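Local coordinates for protein PaxB (Photorhabdus luminescens, PDB 6EK4) that probably acts as one component of a two-component alpha-helical pore-forming toxin that perforates membranes, as in the YaxAB system, at residues 44-47 / 48-51; 54-57 / 58-61; 63-66 / 67-71. One frame throughout, in Å; residues are numbered along the deposited sequence.

The three contacts lie in series on one helix, 42-73: contact 1 (44-47 / 48-51) near its start, contact 2 (54-57 / 58-61) in the middle and contact 3 (63-66 / 67-71) close to its end. Neighbouring centres are 15 Å apart and the outer two 30 Å, so the contacts sample a long piece of a single rod. All three have side chains against helix 247-321. Helix 19-35 flanks contacts 1 and 2, helix 101-141 contacts 2 and 3, and helix 326-348 contact 3. One face is therefore buried in the bundle of this elongated, mostly helical protein, while another carries charged and polar groups.

Contact 1 (44-47 / 48-51); sequences QEKT and LRIS
R49 reaches back over the turn before it, its aliphatic part passing the carbonyl of E45 (CG to E45 O, 3.5 Å) and its guanidinium meeting the E45 carboxylate. This is the i to i+4 salt bridge of an alpha helix, here near the start of helix 42-73. R49 has CG beside its own backbone N (chi1 -69°) and is extended to NE, which carries the charge toward the N-terminal end. Extended too, E45 brings OE2 to 2.8 Å from R49 NH2. The grip uses one nitrogen and one oxygen: the planes of the two groups stand 81° apart, and NH2 comes from above the carboxylate plane while OE2 lies near the edge of the guanidinium. Long chains of opposite charge suit this solvent-facing side, since both are long enough to span one turn along the helix surface.

K46 passes R49 obliquely, its CG 4.1 Å from R49 NH1. Its ammonium group goes on to the carbonyl of V144, and K46 NZ stays 5.9 Å from R49 NH1, which probably limits the repulsion between the like charges.

L48 sets CG over Q44 O at 3.3 Å, and its side chain also touches H34 of helix 19-35. On the buried side, T47 packs on I291 and I50 on R295 of helix 247-321. T47 OG1 is hydrogen-bonded to I43 O, with Q44 O also within reach of the same proton, so this hydroxyl on the packed face can be served by the backbone of its own helix. S51, small enough to sit against W30 and S33, does likewise: its OG donates to L48 O at 3.0 Å, from above the carbonyl plane.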
loop_
_atom_site.group_PDB
_atom_site.type_symbol
_atom_site.label_atom_id
_atom_site.label_comp_id
_atom_site.label_asym_id
_atom_site.label_seq_id
_atom_site.Cartn_x
_atom_site.Cartn_y
_atom_site.Cartn_z
ATOM N N GLN A 44 -1.095 -13.358 -1.465
ATOM C CA GLN A 44 0.215 -13.136 -2.077
ATOM C C GLN A 44 0.205 -13.493 -3.564
ATOM O O GLN A 44 0.814 -12.799 -4.374
ATOM C CB GLN A 44 1.292 -13.952 -1.356
ATOM C CG GLN A 44 2.694 -13.382 -1.484
ATOM C CD GLN A 44 3.708 -14.160 -0.669
ATOM O OE1 GLN A 44 4.201 -13.678 0.353
ATOM N NE2 GLN A 44 4.016 -15.378 -1.107
ATOM N N GLU A 45 -0.489 -14.574 -3.913
ATOM C CA GLU A 45 -0.611 -14.999 -5.306
ATOM C C GLU A 45 -1.546 -14.078 -6.089
ATOM O O GLU A 45 -1.242 -13.701 -7.221
ATOM C CB GLU A 45 -1.118 -16.441 -5.386
ATOM C CG GLU A 45 -1.015 -17.049 -6.776
ATOM C CD GLU A 45 -1.682 -18.407 -6.883
ATOM O OE1 GLU A 45 -1.699 -19.155 -5.884
ATOM O OE2 GLU A 45 -2.183 -18.731 -7.980
ATOM N N LYS A 46 -2.680 -13.725 -5.488
ATOM C CA LYS A 46 -3.657 -12.845 -6.136
ATOM C C LYS A 46 -3.089 -11.453 -6.413
ATOM O O LYS A 46 -3.393 -10.856 -7.445
ATOM C CB LYS A 46 -4.933 -12.729 -5.296
ATOM C CG LYS A 46 -5.849 -13.940 -5.377
ATOM C CD LYS A 46 -7.205 -13.637 -4.763
ATOM C CE LYS A 46 -8.024 -14.896 -4.533
ATOM N NZ LYS A 46 -9.370 -14.585 -3.974
ATOM N N THR A 47 -2.274 -10.937 -5.496
ATOM C CA THR A 47 -1.629 -9.637 -5.688
ATOM C C THR A 47 -0.638 -9.671 -6.851
ATOM O O THR A 47 -0.491 -8.686 -7.575
ATOM C CB THR A 47 -0.901 -9.159 -4.416
ATOM O OG1 THR A 47 -0.085 -10.216 -3.900
ATOM C CG2 THR A 47 -1.903 -8.727 -3.355
ATOM N N LEU A 48 0.036 -10.805 -7.027
ATOM C CA LEU A 48 0.935 -10.995 -8.165
ATOM C C LEU A 48 0.164 -11.076 -9.486
ATOM O O LEU A 48 0.676 -10.661 -10.524
ATOM C CB LEU A 48 1.805 -12.245 -7.978
ATOM C CG LEU A 48 2.848 -12.175 -6.857
ATOM C CD1 LEU A 48 3.447 -13.550 -6.597
ATOM C CD2 LEU A 48 3.941 -11.166 -7.175
ATOM N N ARG A 49 -1.058 -11.608 -9.446
ATOM C CA ARG A 49 -1.930 -11.616 -10.623
ATOM C C ARG A 49 -2.329 -10.196 -11.015
ATOM O O ARG A 49 -2.372 -9.864 -12.200
ATOM C CB ARG A 49 -3.198 -12.435 -10.372
ATOM C CG ARG A 49 -2.984 -13.932 -10.235
ATOM C CD ARG A 49 -4.295 -14.623 -9.896
ATOM N NE ARG A 49 -4.112 -15.998 -9.439
ATOM C CZ ARG A 49 -5.062 -16.740 -8.872
ATOM N NH1 ARG A 49 -6.284 -16.251 -8.680
ATOM N NH2 ARG A 49 -4.790 -17.982 -8.488
ATOM N N ILE A 50 -2.625 -9.369 -10.014
ATOM C CA ILE A 50 -3.037 -7.985 -10.249
ATOM C C ILE A 50 -1.890 -7.169 -10.844
ATOM O O ILE A 50 -2.101 -6.401 -11.781
ATOM C CB ILE A 50 -3.566 -7.314 -8.956
ATOM C CG1 ILE A 50 -4.875 -7.979 -8.511
ATOM C CG2 ILE A 50 -3.807 -5.825 -9.173
ATOM C CD1 ILE A 50 -5.253 -7.695 -7.072
ATOM N N SER A 51 -0.681 -7.345 -10.312
ATOM C CA SER A 51 0.494 -6.636 -10.831
ATOM C C SER A 51 0.837 -7.073 -12.256
ATOM O O SER A 51 1.241 -6.250 -13.077
ATOM C CB SER A 51 1.708 -6.840 -9.918
ATOM O OG SER A 51 2.256 -8.137 -10.071
#

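Contact 2 (54-57 / 58-61); sequences SRDL and DEAA. With NA (sodium ion), chain E.
A sodium site lies on the outer side of helix 42-73, beside D56 and E59. D56 OD1 binds the ion at 2.7 Å; E59 OE1 lies near the sodium at 3.1 Å without being a clear ligand. The side chains run alongside each other and point the same way, OD1 of D56 3.5 Å from OE1 of E59 and the carboxylate planes 79° apart. Two acids this close would probably repel each other; the sodium, and R136 of helix 101-141 touching D56, probably offset this. Both have CG beside the backbone N (chi1 -76° in D56, -75° in E59), which turns the pair the same way. E59 runs back along the preceding turn, its CG 3.2 Å from R55 O.

The element is a regular alpha helix, its amides bonding four residues back, as A60 N does to D56 O at 3.0 Å. R55 adds one methylene: its CG is 3.7 Å from E59 OE2, whereas R55 NE stays 4.5 Å from that oxygen, which lies well out of the guanidinium plane, so only the charges favour each other.

Inward, L57 packs on L298 and A302 of helix 247-321 and M133 of helix 101-141, and the small A61 fits against M133 and L305. D58 is buried too, its carboxylate answered on both oxygens: OD1 by the hydroxyl of S23, OD2 in a salt bridge with R62.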
loop_
_atom_site.group_PDB
_atom_site.type_symbol
_atom_site.label_atom_id
_atom_site.label_comp_id
_atom_site.label_asym_id
_atom_site.label_seq_id
_atom_site.Cartn_x
_atom_site.Cartn_y
_atom_site.Cartn_z
ATOM N N SER A 54 -1.894 -5.738 -14.460
ATOM C CA SER A 54 -1.718 -4.279 -14.443
ATOM C C SER A 54 -0.656 -3.842 -15.445
ATOM O O SER A 54 -0.833 -2.854 -16.156
ATOM C CB SER A 54 -1.326 -3.786 -13.046
ATOM O OG SER A 54 -2.432 -3.821 -12.163
ATOM N N ARG A 55 0.445 -4.585 -15.491
ATOM C CA ARG A 55 1.527 -4.311 -16.427
ATOM C C ARG A 55 1.092 -4.580 -17.870
ATOM O O ARG A 55 1.488 -3.854 -18.780
ATOM C CB ARG A 55 2.756 -5.150 -16.074
ATOM C CG ARG A 55 4.037 -4.691 -16.749
ATOM C CD ARG A 55 5.262 -5.252 -16.046
ATOM N NE ARG A 55 5.271 -6.714 -16.030
ATOM C CZ ARG A 55 6.205 -7.458 -15.440
ATOM N NH1 ARG A 55 6.119 -8.784 -15.486
ATOM N NH2 ARG A 55 7.227 -6.888 -14.805
ATOM N N ASP A 56 0.278 -5.616 -18.069
ATOM C CA ASP A 56 -0.300 -5.907 -19.384
ATOM C C ASP A 56 -1.225 -4.785 -19.854
ATOM O O ASP A 56 -1.242 -4.445 -21.037
ATOM C CB ASP A 56 -1.079 -7.230 -19.367
ATOM C CG ASP A 56 -0.174 -8.452 -19.376
ATOM O OD1 ASP A 56 0.976 -8.359 -19.859
ATOM O OD2 ASP A 56 -0.626 -9.520 -18.911
ATOM N N LEU A 57 -2.004 -4.229 -18.927
ATOM C CA LEU A 57 -2.892 -3.104 -19.231
ATOM C C LEU A 57 -2.074 -1.875 -19.617
ATOM O O LEU A 57 -2.406 -1.176 -20.575
ATOM C CB LEU A 57 -3.791 -2.789 -18.029
ATOM C CG LEU A 57 -4.937 -1.791 -18.246
ATOM C CD1 LEU A 57 -6.100 -2.109 -17.319
ATOM C CD2 LEU A 57 -4.492 -0.347 -18.054
ATOM N N ASP A 58 -1.004 -1.625 -18.866
ATOM C CA ASP A 58 -0.094 -0.515 -19.148
ATOM C C ASP A 58 0.551 -0.661 -20.527
ATOM O O ASP A 58 0.683 0.320 -21.259
ATOM C CB ASP A 58 0.992 -0.434 -18.070
ATOM C CG ASP A 58 1.775 0.863 -18.122
ATOM O OD1 ASP A 58 1.148 1.941 -18.169
ATOM O OD2 ASP A 58 3.022 0.805 -18.106
ATOM N N GLU A 59 0.948 -1.886 -20.868
ATOM C CA GLU A 59 1.514 -2.198 -22.186
ATOM C C GLU A 59 0.519 -1.898 -23.305
ATOM O O GLU A 59 0.890 -1.345 -24.340
ATOM C CB GLU A 59 1.940 -3.671 -22.261
ATOM C CG GLU A 59 3.217 -3.999 -21.500
ATOM C CD GLU A 59 3.385 -5.486 -21.226
ATOM O OE1 GLU A 59 2.876 -6.315 -22.013
ATOM O OE2 GLU A 59 4.037 -5.829 -20.219
ATOM N N ALA A 60 -0.739 -2.272 -23.088
ATOM C CA ALA A 60 -1.803 -2.027 -24.059
ATOM C C ALA A 60 -2.050 -0.532 -24.242
ATOM O O ALA A 60 -2.253 -0.063 -25.364
ATOM C CB ALA A 60 -3.084 -2.723 -23.626
ATOM N N ALA A 61 -2.027 0.210 -23.137
ATOM C CA ALA A 61 -2.217 1.659 -23.169
ATOM C C ALA A 61 -1.088 2.360 -23.928
ATOM O O ALA A 61 -1.344 3.259 -24.729
ATOM C CB ALA A 61 -2.323 2.209 -21.755
HETATM NA NA NA E . 2.753 -9.422 -21.523
#

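Contact 3 (63-66 / 67-71); sequences ASVP and QLQTV
Q67 is the first residue after P66, and its backbone N still reaches the turn before, donating to A63 O at 3.2 Å. The proline lacks an N-H, so helix 42-73 is kinked where the N of P66 makes no bond to the preceding turn; the amides of 67-71 each bond four residues back. Q67 rests its CB on A63 O, and its chain bends at chi2 and touches E129 of helix 101-141; a flexible polar chain suits this exposed flank beside an acidic neighbour.

L68 follows on the buried side. Its N donates to S64 O at 2.9 Å, the straightest of the N-H bonds here (167°), and its CG sits over the same oxygen at 3.3 Å. With CG beside the backbone N (chi1 -67°), the leucine shields that carbonyl while offering its methyl groups to the bundle.

Q69 bonds through its N to V65 O and lays its CB and CG against that carbonyl, the methylenes giving it a nonpolar stem at the border of the packed face.

T70 has two donors, OG1 and N, and both go to P66 O, at 2.8 and 3.2 Å. The hydroxyl comes in nearly along the C=O axis, and the amide from above the carbonyl plane. OG1 lies beside the backbone N (chi1 -57°), where it points back to the proline carbonyl; a threonine can thus grip one acceptor twice just past the kink. V71 continues the helix through its N, bonded to Q67 O.

Three helices line the buried face here: S64 and L68 meet W309 of helix 247-321, L68 touches L126 and V71 touches V122 of helix 101-141, and V65 packs on L343 and Y347, L68 and Q69 on L340, of helix 326-348.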
loop_
_atom_site.group_PDB
_atom_site.type_symbol
_atom_site.label_atom_id
_atom_site.label_comp_id
_atom_site.label_asym_id
_atom_site.label_seq_id
_atom_site.Cartn_x
_atom_site.Cartn_y
_atom_site.Cartn_z
ATOM N N ALA A 63 0.910 1.043 -26.237
ATOM C CA ALA A 63 0.942 0.618 -27.637
ATOM C C ALA A 63 -0.208 1.203 -28.451
ATOM O O ALA A 63 -0.077 1.394 -29.661
ATOM C CB ALA A 63 0.919 -0.899 -27.726
ATOM N N SER A 64 -1.330 1.480 -27.790
ATOM C CA SER A 64 -2.519 2.001 -28.465
ATOM C C SER A 64 -2.282 3.365 -29.110
ATOM O O SER A 64 -2.804 3.640 -30.189
ATOM C CB SER A 64 -3.686 2.104 -27.480
ATOM O OG SER A 64 -3.397 3.027 -26.445
ATOM N N VAL A 65 -1.495 4.211 -28.448
ATOM C CA VAL A 65 -1.265 5.582 -28.915
ATOM C C VAL A 65 -0.557 5.632 -30.283
ATOM O O VAL A 65 -1.095 6.221 -31.220
ATOM C CB VAL A 65 -0.519 6.434 -27.855
ATOM C CG1 VAL A 65 -0.181 7.817 -28.403
ATOM C CG2 VAL A 65 -1.361 6.559 -26.593
ATOM N N PRO A 66 0.636 5.012 -30.409
ATOM C CA PRO A 66 1.308 4.999 -31.714
ATOM C C PRO A 66 0.612 4.129 -32.764
ATOM O O PRO A 66 0.823 4.333 -33.961
ATOM C CB PRO A 66 2.695 4.434 -31.389
ATOM C CG PRO A 66 2.484 3.608 -30.175
ATOM C CD PRO A 66 1.451 4.345 -29.378
ATOM N N GLN A 67 -0.198 3.169 -32.321
ATOM C CA GLN A 67 -0.979 2.330 -33.230
ATOM C C GLN A 67 -2.088 3.142 -33.897
ATOM O O GLN A 67 -2.227 3.124 -35.120
ATOM C CB GLN A 67 -1.578 1.135 -32.478
ATOM C CG GLN A 67 -2.465 0.216 -33.313
ATOM C CD GLN A 67 -1.743 -0.402 -34.497
ATOM O OE1 GLN A 67 -0.531 -0.619 -34.461
ATOM N NE2 GLN A 67 -2.491 -0.700 -35.554
ATOM N N LEU A 68 -2.874 3.844 -33.083
ATOM C CA LEU A 68 -3.982 4.659 -33.587
ATOM C C LEU A 68 -3.499 5.897 -34.344
ATOM O O LEU A 68 -4.167 6.352 -35.273
ATOM C CB LEU A 68 -4.912 5.070 -32.442
ATOM C CG LEU A 68 -5.688 3.927 -31.784
ATOM C CD1 LEU A 68 -6.415 4.424 -30.543
ATOM C CD2 LEU A 68 -6.666 3.290 -32.761
ATOM N N GLN A 69 -2.349 6.440 -33.947
ATOM C CA GLN A 69 -1.737 7.547 -34.682
ATOM C C GLN A 69 -1.411 7.125 -36.112
ATOM O O GLN A 69 -1.740 7.834 -37.058
ATOM C CB GLN A 69 -0.474 8.056 -33.983
ATOM C CG GLN A 69 -0.743 9.068 -32.878
ATOM C CD GLN A 69 0.524 9.683 -32.309
ATOM O OE1 GLN A 69 0.502 10.795 -31.784
ATOM N NE2 GLN A 69 1.636 8.960 -32.409
ATOM N N THR A 70 -0.780 5.962 -36.260
ATOM C CA THR A 70 -0.455 5.418 -37.580
ATOM C C THR A 70 -1.700 5.272 -38.456
ATOM O O THR A 70 -1.683 5.647 -39.626
ATOM C CB THR A 70 0.236 4.041 -37.473
ATOM O OG1 THR A 70 1.422 4.155 -36.675
ATOM C CG2 THR A 70 0.607 3.506 -38.856
ATOM N N VAL A 71 -2.773 4.738 -37.878
ATOM C CA VAL A 71 -4.014 4.489 -38.615
ATOM C C VAL A 71 -4.682 5.795 -39.063
ATOM O O VAL A 71 -5.054 5.935 -40.230
ATOM C CB VAL A 71 -5.005 3.646 -37.773
ATOM C CG1 VAL A 71 -6.369 3.565 -38.444
ATOM C CG2 VAL A 71 -4.452 2.246 -37.542
#